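Local coordinates for protein adenylation domain (Streptomyces sp., PDB 5N9W) that is an adenylation domain of the ANL superfamily, built from a large AMP-binding region and a smaller C-terminal domain, at residues P276-V281 / D303-I308; T242-R247 / E271-P276; V292-A297 / D328-E333. All blocks are in the same frame, centred on the assembly; numbering follows the deposited sequence.

Contact 1: P276-V281 / D303-I308; sequences PELRYV and DRPHLI. With ACT (acetate ion), chain C.
Val-281 and Leu-307 pack side by side on the face of two parallel strands that packs against helix 290-300, with CG2 of Val-281 3.7 Å from CD1 of Leu-307. Three backbone bonds join the edges: His-306 N gives to Arg-279 O, Val-281 N to His-306 O at 2.9 Å, and Ile-308 N to Val-281 O. The pairing starts just after Pro-305, whose cis peptide bond precedes the strand; CB of Pro-305 lies 3.2 Å from Arg-279 O and its CG touches Leu-278 CD2. Trp-296 of helix 290-300 covers this hydrophobic side, as expected of a right-handed beta-alpha-beta crossover.

On the other face Tyr-280 and His-306 point the same way, ring planes 78° apart, and Ile-308 CD1 reaches Tyr-280 CD1. The Tyr-280 hydroxyl is hydrogen-bonded to Ser-196 N.

The looser side lies toward the surface, where the extended chain of Arg-304, its CG anti to the backbone N (chi1 -155°), carries NE to Pro-276 O at 3.0 Å. An acetate, probably from the crystallisation liquor, accepts a weak bond from Arg-279 NE to its OXT at 2.8 Å and sets its methyl over a face of the His-306 ring. Arg-279 also forms a salt bridge with Asp-201. With Asp-201 balancing part of the charge, the two arginines may still leave a mildly positive site, consistent with a small anion held by one weak bond.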
loop_
_atom_site.group_PDB
_atom_site.type_symbol
_atom_site.label_atom_id
_atom_site.label_comp_id
_atom_site.label_asym_id
_atom_site.label_seq_id
_atom_site.Cartn_x
_atom_site.Cartn_y
_atom_site.Cartn_z
ATOM N N PRO A 276 -14.709 10.005 18.138
ATOM C CA PRO A 276 -14.334 9.501 19.464
ATOM C C PRO A 276 -13.870 8.040 19.485
ATOM O O PRO A 276 -13.093 7.688 20.364
ATOM C CB PRO A 276 -15.627 9.663 20.272
ATOM C CG PRO A 276 -16.711 9.791 19.259
ATOM C CD PRO A 276 -16.079 10.540 18.143
ATOM N N GLU A 277 -14.330 7.225 18.537
ATOM C CA GLU A 277 -13.995 5.802 18.485
ATOM C C GLU A 277 -12.625 5.475 17.891
ATOM O O GLU A 277 -12.097 4.381 18.078
ATOM C CB GLU A 277 -15.056 5.053 17.681
ATOM C CG GLU A 277 -16.392 4.928 18.392
ATOM C CD GLU A 277 -16.246 4.310 19.769
ATOM O OE1 GLU A 277 -16.593 4.991 20.759
ATOM O OE2 GLU A 277 -15.782 3.150 19.872
ATOM N N LEU A 278 -12.059 6.419 17.156
ATOM C CA LEU A 278 -10.843 6.164 16.373
ATOM C C LEU A 278 -9.619 5.972 17.264
ATOM O O LEU A 278 -9.280 6.842 18.044
ATOM C CB LEU A 278 -10.608 7.311 15.390
ATOM C CG LEU A 278 -9.806 6.958 14.141
ATOM C CD1 LEU A 278 -10.573 5.930 13.312
ATOM C CD2 LEU A 278 -9.501 8.200 13.314
ATOM N N ARG A 279 -8.966 4.824 17.165
ATOM C CA ARG A 279 -7.834 4.543 18.046
ATOM C C ARG A 279 -6.482 4.734 17.333
ATOM O O ARG A 279 -5.586 5.398 17.852
ATOM C CB ARG A 279 -7.964 3.125 18.625
ATOM C CG ARG A 279 -9.126 2.985 19.642
ATOM C CD ARG A 279 -9.272 1.591 20.291
ATOM N NE ARG A 279 -8.088 1.183 21.035
ATOM C CZ ARG A 279 -7.314 0.158 20.685
ATOM N NH1 ARG A 279 -7.610 -0.566 19.607
ATOM N NH2 ARG A 279 -6.239 -0.151 21.400
ATOM N N TYR A 280 -6.367 4.189 16.121
ATOM C CA TYR A 280 -5.161 4.294 15.307
ATOM C C TYR A 280 -5.469 4.801 13.914
ATOM O O TYR A 280 -6.361 4.267 13.249
ATOM C CB TYR A 280 -4.471 2.945 15.151
ATOM C CG TYR A 280 -3.967 2.316 16.412
ATOM C CD1 TYR A 280 -2.855 2.821 17.060
ATOM C CD2 TYR A 280 -4.584 1.189 16.944
ATOM C CE1 TYR A 280 -2.381 2.243 18.203
ATOM C CE2 TYR A 280 -4.118 0.609 18.086
ATOM C CZ TYR A 280 -3.013 1.141 18.714
ATOM O OH TYR A 280 -2.515 0.561 19.853
ATOM N N VAL A 281 -4.732 5.820 13.472
ATOM C CA VAL A 281 -4.585 6.080 12.047
ATOM C C VAL A 281 -3.195 5.591 11.667
ATOM O O VAL A 281 -2.215 5.946 12.311
ATOM C CB VAL A 281 -4.755 7.542 11.680
ATOM C CG1 VAL A 281 -4.947 7.666 10.195
ATOM C CG2 VAL A 281 -5.944 8.114 12.387
ATOM N N ASP A 303 -2.637 12.078 20.984
ATOM C CA ASP A 303 -2.884 11.059 21.993
ATOM C C ASP A 303 -4.043 10.167 21.604
ATOM O O ASP A 303 -4.024 8.976 21.881
ATOM C CB ASP A 303 -3.158 11.696 23.346
ATOM C CG ASP A 303 -1.954 11.660 24.260
ATOM O OD1 ASP A 303 -1.359 10.572 24.417
ATOM O OD2 ASP A 303 -1.603 12.723 24.814
ATOM N N ARG A 304 -5.051 10.743 20.960
ATOM C CA ARG A 304 -6.168 9.954 20.479
ATOM C C ARG A 304 -6.824 10.582 19.268
ATOM O O ARG A 304 -7.405 11.660 19.359
ATOM C CB ARG A 304 -7.206 9.760 21.573
ATOM C CG ARG A 304 -8.046 8.514 21.358
ATOM C CD ARG A 304 -9.444 8.667 21.925
ATOM N NE ARG A 304 -10.300 7.532 21.572
ATOM C CZ ARG A 304 -10.148 6.312 22.075
ATOM N NH1 ARG A 304 -9.173 6.083 22.939
ATOM N NH2 ARG A 304 -10.957 5.317 21.717
ATOM N N PRO A 305 -6.754 9.889 18.126
ATOM C CA PRO A 305 -6.091 8.597 17.921
ATOM C C PRO A 305 -4.572 8.676 17.903
ATOM O O PRO A 305 -4.015 9.764 17.866
ATOM C CB PRO A 305 -6.599 8.171 16.548
ATOM C CG PRO A 305 -6.922 9.449 15.865
ATOM C CD PRO A 305 -7.495 10.310 16.928
ATOM N N HIS A 306 -3.912 7.528 17.970
ATOM C CA HIS A 306 -2.477 7.468 17.727
ATOM C C HIS A 306 -2.259 7.602 16.240
ATOM O O HIS A 306 -2.968 6.977 15.457
ATOM C CB HIS A 306 -1.862 6.152 18.214
ATOM C CG HIS A 306 -1.651 6.071 19.691
ATOM N ND1 HIS A 306 -2.171 6.989 20.577
ATOM C CD2 HIS A 306 -0.972 5.167 20.437
ATOM C CE1 HIS A 306 -1.820 6.656 21.805
ATOM N NE2 HIS A 306 -1.094 5.554 21.747
ATOM N N LEU A 307 -1.297 8.438 15.860
ATOM C CA LEU A 307 -0.857 8.542 14.468
ATOM C C LEU A 307 0.439 7.773 14.311
ATOM O O LEU A 307 1.428 8.053 14.983
ATOM C CB LEU A 307 -0.678 9.995 14.045
ATOM C CG LEU A 307 -1.855 10.695 13.365
ATOM C CD1 LEU A 307 -3.188 10.190 13.838
ATOM C CD2 LEU A 307 -1.775 12.185 13.593
ATOM N N ILE A 308 0.416 6.787 13.427
ATOM C CA ILE A 308 1.538 5.887 13.256
ATOM C C ILE A 308 1.957 5.800 11.799
ATOM O O ILE A 308 1.157 5.460 10.903
ATOM C CB ILE A 308 1.206 4.475 13.774
ATOM C CG1 ILE A 308 1.264 4.459 15.289
ATOM C CG2 ILE A 308 2.174 3.449 13.209
ATOM C CD1 ILE A 308 -0.036 4.356 15.863
HETATM C C ACT C . -5.568 3.998 21.905
HETATM O O ACT C . -5.690 5.206 21.616
HETATM O OXT ACT C . -6.619 3.333 22.052
HETATM C CH3 ACT C . -4.223 3.369 22.064
#

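Contact 2: T242-R247 / E271-P276; sequences TARVVR and EGIDLP
Ile-273 has more surface buried here than any other residue of the two segments, pressing its CD1 to 3.6 Å from Ala-243 CB on helix 239-248. Its chain runs out straight beyond CB (chi2 -176°), which carries the terminal methyl to the helix, close to the backbone N of Arg-244 as well. Ala-243 also touches Leu-264 and Val-268 of helix 258-271, so its methyl is packed between that helix and the loop that follows it.

Arg-247 crosses Ile-273 at about a right angle, its NH2 4.0 Å from Ile-273 CG1. With chi1 at 84°, CG sits between the backbone N and the carbonyl carbon, and further bends at chi2 and chi3 fold the chain over the loop. Water joins its polar end to that loop: Arg-247 NE gives to one water oxygen at 3.2 Å, which also accepts from Asp-274 N. A second water, between Arg-247 NH2 and Glu-271 OE1, is less certain, since it is modelled very close to NH2 and the place of OE1 is itself unsure.

The loop 271-276 links helix 258-271 to strand 280-283 within the alternating beta-alpha layering of the AMP-binding region. Gly-272, with positive phi, turns the chain out of that helix.

Leu-275 packs about one turn further along helix 239-248. CD2 of Leu-275 meets Arg-247 CB at 3.5 Å and Val-246 CG1 at 3.9 Å, and the same side chain packs against Trp-296 of helix 290-300. A salt bridge between Glu-271 and Arg-244 at the margin is doubtful, because the two groups are modelled too close together.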
loop_
_atom_site.group_PDB
_atom_site.type_symbol
_atom_site.label_atom_id
_atom_site.label_comp_id
_atom_site.label_asym_id
_atom_site.label_seq_id
_atom_site.Cartn_x
_atom_site.Cartn_y
_atom_site.Cartn_z
ATOM N N THR A 242 -17.118 9.576 3.058
ATOM C CA THR A 242 -16.187 8.660 3.716
ATOM C C THR A 242 -16.027 9.019 5.185
ATOM O O THR A 242 -15.928 8.158 6.052
ATOM C CB THR A 242 -14.786 8.690 3.044
ATOM O OG1 THR A 242 -14.919 8.499 1.629
ATOM C CG2 THR A 242 -13.883 7.611 3.628
ATOM N N ALA A 243 -15.968 10.310 5.460
ATOM C CA ALA A 243 -15.784 10.742 6.831
ATOM C C ALA A 243 -17.022 10.402 7.670
ATOM O O ALA A 243 -16.895 9.923 8.780
ATOM C CB ALA A 243 -15.467 12.227 6.876
ATOM N N ARG A 244 -18.202 10.644 7.121
ATOM C CA ARG A 244 -19.470 10.258 7.731
ATOM C C ARG A 244 -19.519 8.794 8.213
ATOM O O ARG A 244 -19.973 8.525 9.311
ATOM C CB ARG A 244 -20.604 10.496 6.742
ATOM C CG ARG A 244 -21.637 11.494 7.171
ATOM C CD ARG A 244 -21.273 12.898 6.760
ATOM N NE ARG A 244 -22.157 13.435 5.729
ATOM C CZ ARG A 244 -22.361 14.735 5.543
ATOM N NH1 ARG A 244 -21.760 15.610 6.336
ATOM N NH2 ARG A 244 -23.166 15.164 4.583
ATOM N N VAL A 245 -19.060 7.844 7.403
ATOM C CA VAL A 245 -19.111 6.447 7.828
ATOM C C VAL A 245 -17.981 6.082 8.785
ATOM O O VAL A 245 -18.099 5.122 9.529
ATOM C CB VAL A 245 -19.127 5.445 6.620
ATOM C CG1 VAL A 245 -19.197 6.161 5.310
ATOM C CG2 VAL A 245 -17.949 4.442 6.661
ATOM N N VAL A 246 -16.884 6.825 8.796
ATOM C CA VAL A 246 -15.850 6.528 9.790
ATOM C C VAL A 246 -16.401 6.810 11.198
ATOM O O VAL A 246 -16.167 6.031 12.127
ATOM C CB VAL A 246 -14.555 7.317 9.545
ATOM C CG1 VAL A 246 -13.587 7.140 10.697
ATOM C CG2 VAL A 246 -13.916 6.830 8.265
ATOM N N ARG A 247 -17.162 7.892 11.359
ATOM C CA ARG A 247 -17.824 8.093 12.641
ATOM C C ARG A 247 -18.995 7.119 12.765
ATOM O O ARG A 247 -19.099 6.426 13.768
ATOM C CB ARG A 247 -18.294 9.543 12.856
ATOM C CG ARG A 247 -19.628 9.894 12.250
ATOM C CD ARG A 247 -20.544 10.663 13.161
ATOM N NE ARG A 247 -20.702 12.032 12.693
ATOM C CZ ARG A 247 -21.412 12.405 11.625
ATOM N NH1 ARG A 247 -22.062 11.527 10.871
ATOM N NH2 ARG A 247 -21.466 13.686 11.301
ATOM N N GLU A 271 -16.748 19.922 8.229
ATOM C CA GLU A 271 -18.081 19.587 8.699
ATOM C C GLU A 271 -18.174 19.615 10.219
ATOM O O GLU A 271 -19.237 19.828 10.774
ATOM C CB GLU A 271 -18.494 18.224 8.176
ATOM C CG GLU A 271 -18.769 18.234 6.693
ATOM C CD GLU A 271 -20.247 18.118 6.372
ATOM O OE1 GLU A 271 -20.986 17.558 7.207
ATOM O OE2 GLU A 271 -20.658 18.575 5.278
ATOM N N GLY A 272 -17.055 19.425 10.893
ATOM C CA GLY A 272 -17.063 19.475 12.334
ATOM C C GLY A 272 -17.219 18.088 12.907
ATOM O O GLY A 272 -17.545 17.910 14.078
ATOM N N ILE A 273 -16.972 17.104 12.057
ATOM C CA ILE A 273 -17.073 15.710 12.424
ATOM C C ILE A 273 -16.096 15.378 13.539
ATOM O O ILE A 273 -14.955 15.820 13.524
ATOM C CB ILE A 273 -16.800 14.820 11.221
ATOM C CG1 ILE A 273 -17.857 15.046 10.135
ATOM C CG2 ILE A 273 -16.758 13.384 11.638
ATOM C CD1 ILE A 273 -17.709 14.144 8.951
ATOM N N ASP A 274 -16.560 14.636 14.532
ATOM C CA ASP A 274 -15.694 14.168 15.593
ATOM C C ASP A 274 -15.639 12.656 15.548
ATOM O O ASP A 274 -16.621 12.020 15.212
ATOM C CB ASP A 274 -16.200 14.648 16.941
ATOM C CG ASP A 274 -15.227 14.383 18.052
ATOM O OD1 ASP A 274 -13.997 14.483 17.837
ATOM O OD2 ASP A 274 -15.707 14.079 19.158
ATOM N N LEU A 275 -14.491 12.075 15.873
ATOM C CA LEU A 275 -14.345 10.628 15.789
ATOM C C LEU A 275 -13.866 9.988 17.095
ATOM O O LEU A 275 -12.759 9.475 17.163
ATOM C CB LEU A 275 -13.389 10.274 14.644
ATOM C CG LEU A 275 -13.700 10.925 13.293
ATOM C CD1 LEU A 275 -12.499 10.909 12.364
ATOM C CD2 LEU A 275 -14.879 10.292 12.612
ATOM N N PRO A 276 -14.709 10.005 18.138
ATOM C CA PRO A 276 -14.334 9.501 19.464
ATOM C C PRO A 276 -13.870 8.040 19.485
ATOM O O PRO A 276 -13.093 7.688 20.364
ATOM C CB PRO A 276 -15.627 9.663 20.272
ATOM C CG PRO A 276 -16.711 9.791 19.259
ATOM C CD PRO A 276 -16.079 10.540 18.143
HETATM O O HOH W 1 -19.822 14.611 14.284
HETATM O O HOH W 2 -21.666 15.012 9.180
#

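Contact 3: V292-A297 / D328-E333; sequences VVRPWA and DDLAAE
The backbones of helix 290-300 and the short helix 327-331 approach most closely at Arg-294 and Leu-330, whose CA atoms are 6.5 Å apart. Leu-330 supplies most of the apolar contact through its two methyl branches. Leu-330 CD1 rests on Ala-297 CB at 3.5 Å, one turn along the helix from Val-293, whose CB lies 4.1 Å from Leu-330 CD2. The same CD2 also meets Arg-294 CG, so the leucine lies against three residues of the helix. Val-293 continues inward to Leu-307 of strand 306-309, which joins this surface packing to the sheet beneath it.

Arg-294 slides past Leu-330 in the opposite direction. From CG to NE the chain is extended, with CG anti to the carbonyl carbon (chi1 -82°), and this reach brings the guanidinium side-on to Leu-330 O. Both Arg-294 NE, at 2.9 Å, and Arg-294 NH2, at 3.1 Å, donate to Leu-330 O, which lies close to the guanidinium plane. NE comes in the carbonyl plane, on a lone pair, whereas NH2 stands 44° above it. Beyond the helix, Glu-333 OE2 closes on Arg-294 NH2 at 3.4 Å, a salt bridge with a weak hydrogen bond, its carboxylate plane turned 76° from the guanidinium.

Leu-330 O stands near the C-terminal end of helix 327-331, where carbonyls gather partial negative charge. A cationic side chain set there should be electrostatically favoured, and the carboxylate of Glu-333 probably adds to the attraction while balancing the charge at this surface.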
loop_
_atom_site.group_PDB
_atom_site.type_symbol
_atom_site.label_atom_id
_atom_site.label_comp_id
_atom_site.label_asym_id
_atom_site.label_seq_id
_atom_site.Cartn_x
_atom_site.Cartn_y
_atom_site.Cartn_z
ATOM N N VAL A 292 1.004 17.318 6.225
ATOM C CA VAL A 292 -0.346 16.740 6.093
ATOM C C VAL A 292 -0.919 16.333 7.454
ATOM O O VAL A 292 -2.113 16.123 7.605
ATOM C CB VAL A 292 -0.375 15.513 5.160
ATOM C CG1 VAL A 292 -0.426 15.955 3.705
ATOM C CG2 VAL A 292 0.795 14.589 5.439
ATOM N N VAL A 293 -0.050 16.237 8.446
ATOM C CA VAL A 293 -0.447 15.754 9.750
ATOM C C VAL A 293 -0.830 16.914 10.671
ATOM O O VAL A 293 -1.688 16.769 11.533
ATOM C CB VAL A 293 0.675 14.919 10.370
ATOM C CG1 VAL A 293 0.241 14.327 11.683
ATOM C CG2 VAL A 293 1.065 13.807 9.419
ATOM N N ARG A 294 -0.202 18.070 10.465
ATOM C CA ARG A 294 -0.360 19.213 11.362
ATOM C C ARG A 294 -1.807 19.699 11.578
ATOM O O ARG A 294 -2.188 19.971 12.703
ATOM C CB ARG A 294 0.505 20.383 10.879
ATOM C CG ARG A 294 1.958 20.259 11.309
ATOM C CD ARG A 294 2.737 21.551 11.149
ATOM N NE ARG A 294 4.177 21.309 11.125
ATOM C CZ ARG A 294 4.874 21.156 10.000
ATOM N NH1 ARG A 294 4.268 21.239 8.825
ATOM N NH2 ARG A 294 6.178 20.942 10.036
ATOM N N PRO A 295 -2.618 19.819 10.515
ATOM C CA PRO A 295 -3.964 20.337 10.807
ATOM C C PRO A 295 -4.826 19.384 11.652
ATOM O O PRO A 295 -5.502 19.813 12.582
ATOM C CB PRO A 295 -4.584 20.515 9.424
ATOM C CG PRO A 295 -3.430 20.465 8.450
ATOM C CD PRO A 295 -2.406 19.604 9.070
ATOM N N TRP A 296 -4.807 18.104 11.303
ATOM C CA TRP A 296 -5.375 17.058 12.138
ATOM C C TRP A 296 -4.923 17.184 13.586
ATOM O O TRP A 296 -5.742 17.263 14.483
ATOM C CB TRP A 296 -4.981 15.689 11.607
ATOM C CG TRP A 296 -5.546 14.592 12.407
ATOM C CD1 TRP A 296 -5.045 14.078 13.562
ATOM C CD2 TRP A 296 -6.727 13.842 12.114
ATOM N NE1 TRP A 296 -5.841 13.060 14.007
ATOM C CE2 TRP A 296 -6.884 12.898 13.139
ATOM C CE3 TRP A 296 -7.664 13.881 11.085
ATOM C CZ2 TRP A 296 -7.944 12.005 13.170
ATOM C CZ3 TRP A 296 -8.719 12.989 11.116
ATOM C CH2 TRP A 296 -8.851 12.066 12.153
ATOM N N ALA A 297 -3.610 17.207 13.785
ATOM C CA ALA A 297 -2.969 17.308 15.097
ATOM C C ALA A 297 -3.352 18.547 15.874
ATOM O O ALA A 297 -3.213 18.590 17.074
ATOM C CB ALA A 297 -1.472 17.272 14.932
ATOM N N ASP A 328 7.412 16.429 18.476
ATOM C CA ASP A 328 8.724 16.580 17.863
ATOM C C ASP A 328 8.636 16.522 16.348
ATOM O O ASP A 328 9.193 17.363 15.658
ATOM C CB ASP A 328 9.675 15.494 18.364
ATOM C CG ASP A 328 10.165 15.746 19.777
ATOM O OD1 ASP A 328 9.477 16.467 20.539
ATOM O OD2 ASP A 328 11.245 15.212 20.123
ATOM N N ASP A 329 7.917 15.534 15.836
ATOM C CA ASP A 329 7.821 15.310 14.397
ATOM C C ASP A 329 7.140 16.473 13.677
ATOM O O ASP A 329 7.314 16.648 12.481
ATOM C CB ASP A 329 7.060 14.008 14.114
ATOM C CG ASP A 329 7.665 12.812 14.811
ATOM O OD1 ASP A 329 8.875 12.565 14.654
ATOM O OD2 ASP A 329 6.924 12.117 15.525
ATOM N N LEU A 330 6.359 17.266 14.402
ATOM C CA LEU A 330 5.635 18.368 13.781
ATOM C C LEU A 330 6.410 19.673 13.869
ATOM O O LEU A 330 6.102 20.643 13.169
ATOM C CB LEU A 330 4.271 18.527 14.418
ATOM C CG LEU A 330 3.381 17.298 14.301
ATOM C CD1 LEU A 330 2.003 17.624 14.796
ATOM C CD2 LEU A 330 3.338 16.770 12.860
ATOM N N ALA A 331 7.432 19.677 14.718
ATOM C CA ALA A 331 8.336 20.811 14.844
ATOM C C ALA A 331 9.311 20.908 13.660
ATOM O O ALA A 331 9.709 22.004 13.273
ATOM C CB ALA A 331 9.091 20.723 16.154
ATOM N N ALA A 332 9.676 19.765 13.078
ATOM C CA ALA A 332 10.627 19.723 11.960
ATOM C C ALA A 332 9.958 19.308 10.647
ATOM O O ALA A 332 8.748 19.221 10.566
ATOM C CB ALA A 332 11.761 18.780 12.280
ATOM N N GLU A 333 10.746 19.054 9.612
ATOM C CA GLU A 333 10.166 18.615 8.352
ATOM C C GLU A 333 10.666 17.239 7.933
ATOM O O GLU A 333 10.353 16.780 6.843
ATOM C CB GLU A 333 10.442 19.625 7.240
ATOM C CG GLU A 333 9.607 20.908 7.309
ATOM C CD GLU A 333 8.134 20.712 6.934
ATOM O OE1 GLU A 333 7.723 19.571 6.624
ATOM O OE2 GLU A 333 7.381 21.710 6.945
#

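Overall arrangement
All three contacts lie in the AMP-binding region, about 20 to 23 Å from the centre of the chain. Contact 2 closes before contact 1 opens, the two sharing Pro-276 with centres about 13 Å apart. Contact 1 joins the neighbouring strands 280-283 and 306-309, and helix 290-300, which connects them, supplies one side of contact 3, so contacts 1 and 3 interleave along the chain, their centres about 15 Å apart. Contacts 2 and 3 are more distant, at about 21 Å between centres, yet Trp-296 touches Leu-275 as well as Leu-278, Pro-305 and Leu-307. Packing is thus continuous from helix 239-248, across the face of strands 280-283 and 306-309, to helix 327-331.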